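PDB 5NY5: 3,4-dihydroxybenzoate decarboxylase, which catalyses the prenylated-FMN-dependent decarboxylation of 3,4-dihydroxybenzoate and the reverse para-carboxylation of catechols, as a member of the UbiD family. Local coordinates for residues 9-14 with 83-88; 74-79 with 316-321; 213-218 with 238-243. All blocks are in the same frame, centred on the assembly; numbering follows the deposited sequence.

Contact 1. Residues 9-14 with 83-88; sequences RSAIAL and ALLLGC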
# COMPACT_ATOMS: atom_id res chain seq x y z
N ARG A 9 -15.26 -44.08 32.76
CA ARG A 9 -14.49 -45.30 32.99
C ARG A 9 -14.61 -46.29 31.84
O ARG A 9 -13.66 -47.03 31.56
CB ARG A 9 -14.91 -45.94 34.31
CG ARG A 9 -14.66 -45.05 35.51
CD ARG A 9 -14.96 -45.77 36.81
NE ARG A 9 -14.97 -44.84 37.94
CZ ARG A 9 -14.97 -45.22 39.21
NH1 ARG A 9 -14.94 -46.51 39.52
NH2 ARG A 9 -14.98 -44.30 40.17
N SER A 10 -15.76 -46.32 31.16
CA SER A 10 -15.85 -47.16 29.96
C SER A 10 -15.04 -46.58 28.81
O SER A 10 -14.61 -47.32 27.92
CB SER A 10 -17.31 -47.35 29.56
OG SER A 10 -18.08 -46.19 29.83
N ALA A 11 -14.81 -45.26 28.82
CA ALA A 11 -13.96 -44.66 27.79
C ALA A 11 -12.50 -44.98 28.05
O ALA A 11 -11.75 -45.28 27.11
CB ALA A 11 -14.18 -43.15 27.75
N ILE A 12 -12.06 -44.91 29.31
CA ILE A 12 -10.70 -45.29 29.65
C ILE A 12 -10.43 -46.74 29.26
O ILE A 12 -9.33 -47.08 28.81
CB ILE A 12 -10.44 -45.04 31.15
CG1 ILE A 12 -10.55 -43.55 31.47
CG2 ILE A 12 -9.09 -45.59 31.57
CD1 ILE A 12 -10.37 -43.22 32.93
N ALA A 13 -11.44 -47.60 29.42
CA ALA A 13 -11.28 -49.00 29.06
C ALA A 13 -11.01 -49.16 27.57
O ALA A 13 -10.23 -50.03 27.16
CB ALA A 13 -12.52 -49.79 29.47
N LEU A 14 -11.64 -48.33 26.74
CA LEU A 14 -11.38 -48.39 25.30
C LEU A 14 -9.97 -47.92 24.98
O LEU A 14 -9.30 -48.50 24.11
CB LEU A 14 -12.40 -47.54 24.54
CG LEU A 14 -12.17 -47.41 23.04
CD1 LEU A 14 -12.13 -48.78 22.38
CD2 LEU A 14 -13.24 -46.55 22.40
N ALA A 83 -10.97 -39.05 18.04
CA ALA A 83 -11.58 -39.81 16.96
C ALA A 83 -11.75 -41.27 17.33
O ALA A 83 -12.77 -41.89 17.00
CB ALA A 83 -10.74 -39.67 15.69
N LEU A 84 -10.77 -41.84 18.03
CA LEU A 84 -10.90 -43.21 18.50
C LEU A 84 -12.00 -43.34 19.54
O LEU A 84 -12.75 -44.33 19.55
CB LEU A 84 -9.56 -43.68 19.07
CG LEU A 84 -9.52 -45.01 19.82
CD1 LEU A 84 -9.92 -46.16 18.92
CD2 LEU A 84 -8.13 -45.23 20.39
N LEU A 85 -12.14 -42.34 20.41
CA LEU A 85 -13.19 -42.34 21.42
C LEU A 85 -14.58 -42.20 20.81
O LEU A 85 -15.57 -42.37 21.54
CB LEU A 85 -12.96 -41.23 22.43
CG LEU A 85 -11.86 -41.46 23.46
CD1 LEU A 85 -11.53 -40.17 24.20
CD2 LEU A 85 -12.28 -42.55 24.44
N LEU A 86 -14.69 -41.88 19.52
CA LEU A 86 -15.98 -41.73 18.87
C LEU A 86 -16.15 -42.63 17.66
O LEU A 86 -17.23 -42.61 17.05
CB LEU A 86 -16.19 -40.26 18.46
CG LEU A 86 -16.03 -39.24 19.58
CD1 LEU A 86 -16.20 -37.83 19.05
CD2 LEU A 86 -17.02 -39.51 20.70
N GLY A 87 -15.14 -43.40 17.29
CA GLY A 87 -15.27 -44.35 16.20
C GLY A 87 -15.29 -43.74 14.82
O GLY A 87 -16.22 -43.97 14.04
N CYS A 88 -14.26 -42.96 14.49
CA CYS A 88 -14.10 -42.40 13.16
C CYS A 88 -12.64 -42.01 12.97
O CYS A 88 -11.84 -42.06 13.91
CB CYS A 88 -15.03 -41.20 12.94
SG CYS A 88 -14.68 -39.79 14.00
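Leu14 and Leu85 each set a methyl against a peptide carbonyl oxygen of the other segment, and no ring enters the contact. CD2 of Leu14 rests 3.6 Å from Leu84 O, while CD2 of Leu85 sits 3.9 Å from Ala11 O. A third flat group, the peptide ending in Ala83 O, lies behind this interface and is used from both faces: Leu86 N reaches the oxygen from one side at 3.2 Å and Cys88 N from the other at 3.1 Å. This double grip folds the chain back in the turn after helix 79-84, with Gly87 passing through it at positive phi.

The side chains add an apolar seam. Leu14 points at the turn, and having CG anti to the backbone N (chi1 175°) brings its CD2 against the backbone carbonyl of Leu84. Leu85 swings its end back from a CB that does not face helix 8-16, bringing CD2 to 3.9 Å from Ala11 CB. No hydrogen bond crosses; the segments meet by van der Waals contact, chiefly through leucine methyls. Pro214 packs on both Ala11 and Leu85 and continues the apolar patch toward helix 214-219. Leu86 points away from helix 8-16 and packs on both helix 93-101 and helix 214-219.

Away from the flavin and manganese sites, this is plain helix-to-turn packing: the first helix of the chain, 8-16, lies against the turn that follows helix 79-84, the latter within the UbiD N-terminal family region.

Contact 2. Residues 74-79 with 316-321; sequences GMHASR and ILQTLV
Gln318 brings its amide nitrogen against two adjacent residues of the loop, NE2 lying 3.4 Å from Met75 CB and 3.5 Å from His76 CE1. The glutamine side chain is stretched out, with CG anti to the backbone N (chi1 178°) and the chain straight beyond it, and it crosses both partners at about a right angle. Its amide plane and the imidazole plane are only 14° apart. Met75, present as selenomethionine, also places its CB over the centre of one face of the His76 ring, 4.2 Å above it.

The backbones meet through a water, which accepts from Met75 N at 3.3 Å and donates to Thr319 O at 2.5 Å. Behind this shell, Gly74 to Ala77 form a type I turn closed by Ala77 N to Gly74 O at 3.1 Å, and Arg81 bonds to the carbonyls of Gly74 and Met75. Glu326 OE2 is hydrogen-bonded to His76 ND1, which probably limits rotation of the imidazole; that ring also meets Tyr217 at a steep angle. Gln318 OE1 has a weak bond from Leu212 N.

Strand 316-319 runs parallel to strand 70-73, and the loop leaves that pairing about 7 Å (His76 side chain) from Ile169, which binds prenylated FMN in the cofactor-bound enzyme; this model lacks it. The water gives both Met75 N and Thr319 O a partner in a buried place, joining loop to strand without direct pairing.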
# COMPACT_ATOMS: atom_id res chain seq x y z
N GLY A 74 -5.83 -34.76 30.21
CA GLY A 74 -5.44 -35.04 28.85
C GLY A 74 -6.38 -35.91 28.05
O GLY A 74 -5.98 -36.39 26.98
N MSE A 75 -7.60 -36.11 28.51
CA MSE A 75 -8.52 -37.04 27.86
C MSE A 75 -8.83 -36.62 26.43
O MSE A 75 -8.87 -37.46 25.53
CB MSE A 75 -9.81 -37.17 28.68
CG MSE A 75 -10.68 -38.38 28.35
SE MSE A 75 -9.81 -40.13 28.58
CE MSE A 75 -8.77 -39.76 30.15
N HIS A 76 -9.03 -35.33 26.21
CA HIS A 76 -9.30 -34.80 24.88
C HIS A 76 -8.08 -34.15 24.25
O HIS A 76 -8.22 -33.45 23.24
CB HIS A 76 -10.45 -33.79 24.93
CG HIS A 76 -11.56 -34.17 25.87
ND1 HIS A 76 -11.64 -33.69 27.15
CD2 HIS A 76 -12.63 -34.98 25.70
CE1 HIS A 76 -12.72 -34.18 27.74
NE2 HIS A 76 -13.33 -34.97 26.88
N ALA A 77 -6.89 -34.36 24.81
CA ALA A 77 -5.68 -33.69 24.34
C ALA A 77 -5.05 -34.36 23.12
O ALA A 77 -3.83 -34.47 23.04
CB ALA A 77 -4.67 -33.60 25.48
N SER A 78 -5.87 -34.82 22.18
CA SER A 78 -5.39 -35.45 20.96
C SER A 78 -6.54 -35.62 19.97
O SER A 78 -7.62 -36.10 20.34
CB SER A 78 -4.75 -36.80 21.26
OG SER A 78 -4.65 -37.60 20.10
N ARG A 79 -6.32 -35.24 18.71
CA ARG A 79 -7.37 -35.43 17.72
C ARG A 79 -7.56 -36.91 17.40
O ARG A 79 -8.69 -37.37 17.22
CB ARG A 79 -7.05 -34.64 16.44
CG ARG A 79 -8.05 -34.87 15.32
CD ARG A 79 -7.73 -34.02 14.10
NE ARG A 79 -8.41 -32.74 14.13
CZ ARG A 79 -9.47 -32.44 13.39
NH1 ARG A 79 -9.97 -33.34 12.55
NH2 ARG A 79 -10.04 -31.25 13.49
N ILE A 316 -13.06 -40.24 40.11
CA ILE A 316 -11.97 -39.68 39.32
C ILE A 316 -12.21 -38.19 39.15
O ILE A 316 -13.31 -37.77 38.77
CB ILE A 316 -11.88 -40.39 37.96
CG1 ILE A 316 -11.59 -41.88 38.15
CG2 ILE A 316 -10.81 -39.74 37.10
CD1 ILE A 316 -11.73 -42.69 36.88
N LEU A 317 -11.19 -37.39 39.43
CA LEU A 317 -11.25 -35.95 39.18
C LEU A 317 -10.64 -35.67 37.81
O LEU A 317 -9.44 -35.86 37.61
CB LEU A 317 -10.51 -35.18 40.28
CG LEU A 317 -10.54 -33.66 40.15
CD1 LEU A 317 -11.97 -33.17 39.97
CD2 LEU A 317 -9.91 -33.00 41.37
N GLN A 318 -11.47 -35.23 36.87
CA GLN A 318 -11.04 -34.94 35.51
C GLN A 318 -10.90 -33.43 35.32
O GLN A 318 -11.78 -32.67 35.71
CB GLN A 318 -12.02 -35.50 34.48
CG GLN A 318 -11.65 -35.19 33.05
CD GLN A 318 -12.60 -35.81 32.05
OE1 GLN A 318 -13.70 -36.23 32.40
NE2 GLN A 318 -12.19 -35.86 30.79
N THR A 319 -9.78 -33.02 34.73
CA THR A 319 -9.55 -31.63 34.36
C THR A 319 -8.61 -31.62 33.16
O THR A 319 -8.36 -32.66 32.54
CB THR A 319 -9.00 -30.84 35.56
OG1 THR A 319 -8.93 -29.45 35.22
CG2 THR A 319 -7.62 -31.33 35.95
N LEU A 320 -8.09 -30.44 32.82
CA LEU A 320 -7.17 -30.31 31.71
C LEU A 320 -5.91 -29.58 32.17
O LEU A 320 -5.85 -29.03 33.27
CB LEU A 320 -7.81 -29.57 30.52
CG LEU A 320 -8.56 -28.25 30.74
CD1 LEU A 320 -7.63 -27.09 31.02
CD2 LEU A 320 -9.44 -27.94 29.54
N VAL A 321 -4.90 -29.59 31.30
CA VAL A 321 -3.64 -28.89 31.53
C VAL A 321 -3.30 -28.13 30.26
O VAL A 321 -3.40 -28.68 29.16
CB VAL A 321 -2.50 -29.85 31.90
CG1 VAL A 321 -1.17 -29.12 31.95
CG2 VAL A 321 -2.79 -30.52 33.24
O HOH W 1 -9.10 -34.19 30.70

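Contact 3. Residues 213-218 with 238-243; sequences DPAIYI and GALRQQ
Ala215, in the first turn of helix 214-219, and Leu240, in helix 234-241, bring their CA atoms to 6.7 Å, so that the first turn of one helix meets the C-terminal part of the other. Across this gap Arg241 grips Asp213 side-on with two nitrogens: NH2 bonds to OD1 at 2.7 Å with an N-H...O angle of 167°, and NE bonds to OD2 at 2.9 Å. Both oxygens offer their syn lone pairs, and the carboxylate and guanidinium planes are 12° apart, giving a nearly coplanar bidentate salt bridge. A bend at chi2 (-56°) turns the arginine back to present this edge.

Asp213 OD1 takes a second bond, from Ala215 N at 3.1 Å, which arrives from well above the carboxylate plane. Asp213 is thus at once the N-cap of its helix and the partner of the arginine; the helix start and the guanidinium would both be expected to stabilise its negative charge. The remaining guanidinium nitrogen, NH1, bonds to Leu85 O, fixing the group further.

Beside the ion pair, Ala215 CB lies 3.6 Å from Arg241 NE and 4.1 Å from Leu240 CD1, an apolar flank to the polar grip. Leu240 also packs on helix 93-101, its side chain about 7 Å from that of Phe222, which binds prenylated FMN in the cofactor-bound enzyme; the cofactor is absent from this model. Helix 234-241 finishes in a Schellman motif, with Gln242 at positive phi and Gln243 N bonded to Gly238 O. An N-cap tied by a salt bridge to a Schellman-terminated helix therefore joins these two helices of the UbiD Rift-related region.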
# COMPACT_ATOMS: atom_id res chain seq x y z
N ASP A 213 -18.40 -39.02 29.93
CA ASP A 213 -18.16 -39.53 28.59
C ASP A 213 -17.58 -38.42 27.72
O ASP A 213 -18.16 -37.32 27.67
CB ASP A 213 -19.47 -40.06 28.00
CG ASP A 213 -19.28 -40.84 26.70
OD1 ASP A 213 -18.18 -40.79 26.11
OD2 ASP A 213 -20.24 -41.49 26.27
N PRO A 214 -16.45 -38.63 27.06
CA PRO A 214 -15.93 -37.61 26.14
C PRO A 214 -16.96 -37.16 25.11
O PRO A 214 -16.90 -36.01 24.66
CB PRO A 214 -14.74 -38.31 25.48
CG PRO A 214 -14.27 -39.26 26.52
CD PRO A 214 -15.49 -39.74 27.24
N ALA A 215 -17.90 -38.03 24.74
CA ALA A 215 -18.96 -37.62 23.83
C ALA A 215 -19.77 -36.47 24.40
O ALA A 215 -20.22 -35.59 23.66
CB ALA A 215 -19.86 -38.81 23.51
N ILE A 216 -19.96 -36.46 25.72
CA ILE A 216 -20.71 -35.37 26.34
C ILE A 216 -19.91 -34.08 26.30
O ILE A 216 -20.41 -33.03 25.86
CB ILE A 216 -21.11 -35.74 27.78
CG1 ILE A 216 -22.03 -36.96 27.79
CG2 ILE A 216 -21.77 -34.56 28.47
CD1 ILE A 216 -22.55 -37.33 29.16
N TYR A 217 -18.66 -34.13 26.74
CA TYR A 217 -17.81 -32.93 26.73
C TYR A 217 -17.68 -32.35 25.33
O TYR A 217 -17.73 -31.13 25.15
CB TYR A 217 -16.43 -33.27 27.29
CG TYR A 217 -16.30 -33.14 28.79
CD1 TYR A 217 -16.72 -31.99 29.45
CD2 TYR A 217 -15.76 -34.16 29.55
CE1 TYR A 217 -16.59 -31.86 30.82
CE2 TYR A 217 -15.63 -34.05 30.92
CZ TYR A 217 -16.05 -32.90 31.55
OH TYR A 217 -15.93 -32.79 32.91
N ILE A 218 -17.53 -33.22 24.32
CA ILE A 218 -17.31 -32.75 22.96
C ILE A 218 -18.60 -32.20 22.37
O ILE A 218 -18.62 -31.11 21.78
CB ILE A 218 -16.73 -33.88 22.09
CG1 ILE A 218 -15.33 -34.26 22.58
CG2 ILE A 218 -16.70 -33.48 20.63
CD1 ILE A 218 -14.78 -35.51 21.93
N GLY A 238 -25.88 -38.42 23.09
CA GLY A 238 -26.82 -39.51 22.91
C GLY A 238 -26.83 -40.05 21.49
O GLY A 238 -26.95 -41.25 21.27
N ALA A 239 -26.71 -39.15 20.51
CA ALA A 239 -26.65 -39.59 19.12
C ALA A 239 -25.32 -40.28 18.82
O ALA A 239 -25.28 -41.25 18.05
CB ALA A 239 -26.87 -38.41 18.19
N LEU A 240 -24.23 -39.78 19.41
CA LEU A 240 -22.92 -40.38 19.17
C LEU A 240 -22.82 -41.78 19.76
O LEU A 240 -22.04 -42.60 19.26
CB LEU A 240 -21.83 -39.48 19.74
CG LEU A 240 -21.51 -38.22 18.95
CD1 LEU A 240 -20.91 -37.16 19.85
CD2 LEU A 240 -20.57 -38.54 17.80
N ARG A 241 -23.59 -42.08 20.81
CA ARG A 241 -23.58 -43.40 21.41
C ARG A 241 -24.81 -44.23 21.08
O ARG A 241 -24.86 -45.41 21.46
CB ARG A 241 -23.47 -43.30 22.94
CG ARG A 241 -22.27 -42.51 23.45
CD ARG A 241 -20.96 -43.06 22.91
NE ARG A 241 -19.81 -42.43 23.56
CZ ARG A 241 -18.56 -42.56 23.15
NH1 ARG A 241 -18.28 -43.31 22.08
NH2 ARG A 241 -17.58 -41.95 23.79
N GLN A 242 -25.79 -43.66 20.37
CA GLN A 242 -27.07 -44.34 20.11
C GLN A 242 -27.71 -44.81 21.41
O GLN A 242 -28.35 -45.86 21.47
CB GLN A 242 -26.89 -45.49 19.12
CG GLN A 242 -26.64 -45.05 17.70
CD GLN A 242 -27.79 -44.24 17.14
OE1 GLN A 242 -27.74 -43.01 17.09
NE2 GLN A 242 -28.84 -44.92 16.70
N GLN A 243 -27.52 -44.03 22.46
CA GLN A 243 -27.99 -44.34 23.80
C GLN A 243 -28.19 -43.04 24.56
O GLN A 243 -27.24 -42.26 24.73
CB GLN A 243 -26.99 -45.24 24.53
CG GLN A 243 -27.41 -45.65 25.92
CD GLN A 243 -28.52 -46.67 25.91
OE1 GLN A 243 -28.68 -47.44 24.96
NE2 GLN A 243 -29.30 -46.70 26.98

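Contact 2 is the core junction, with every touching residue buried, whereas contacts 1 and 3 are only partly buried and lie farther from the chain centre. Their chemistry differs accordingly: contact 1 is apolar, contact 2 combines a water bridge with an amide packed against carbon atoms, and contact 3 rests on an ion pair. Pro214, part of contact 3, reaches into both of the others, meeting Met75 and His76 in contact 2. Contacts 1 and 2 share the chain around helix 79-84, one at each end of it, and cross along the sequence; contact 3 is nested inside the long loop that contact 2 closes.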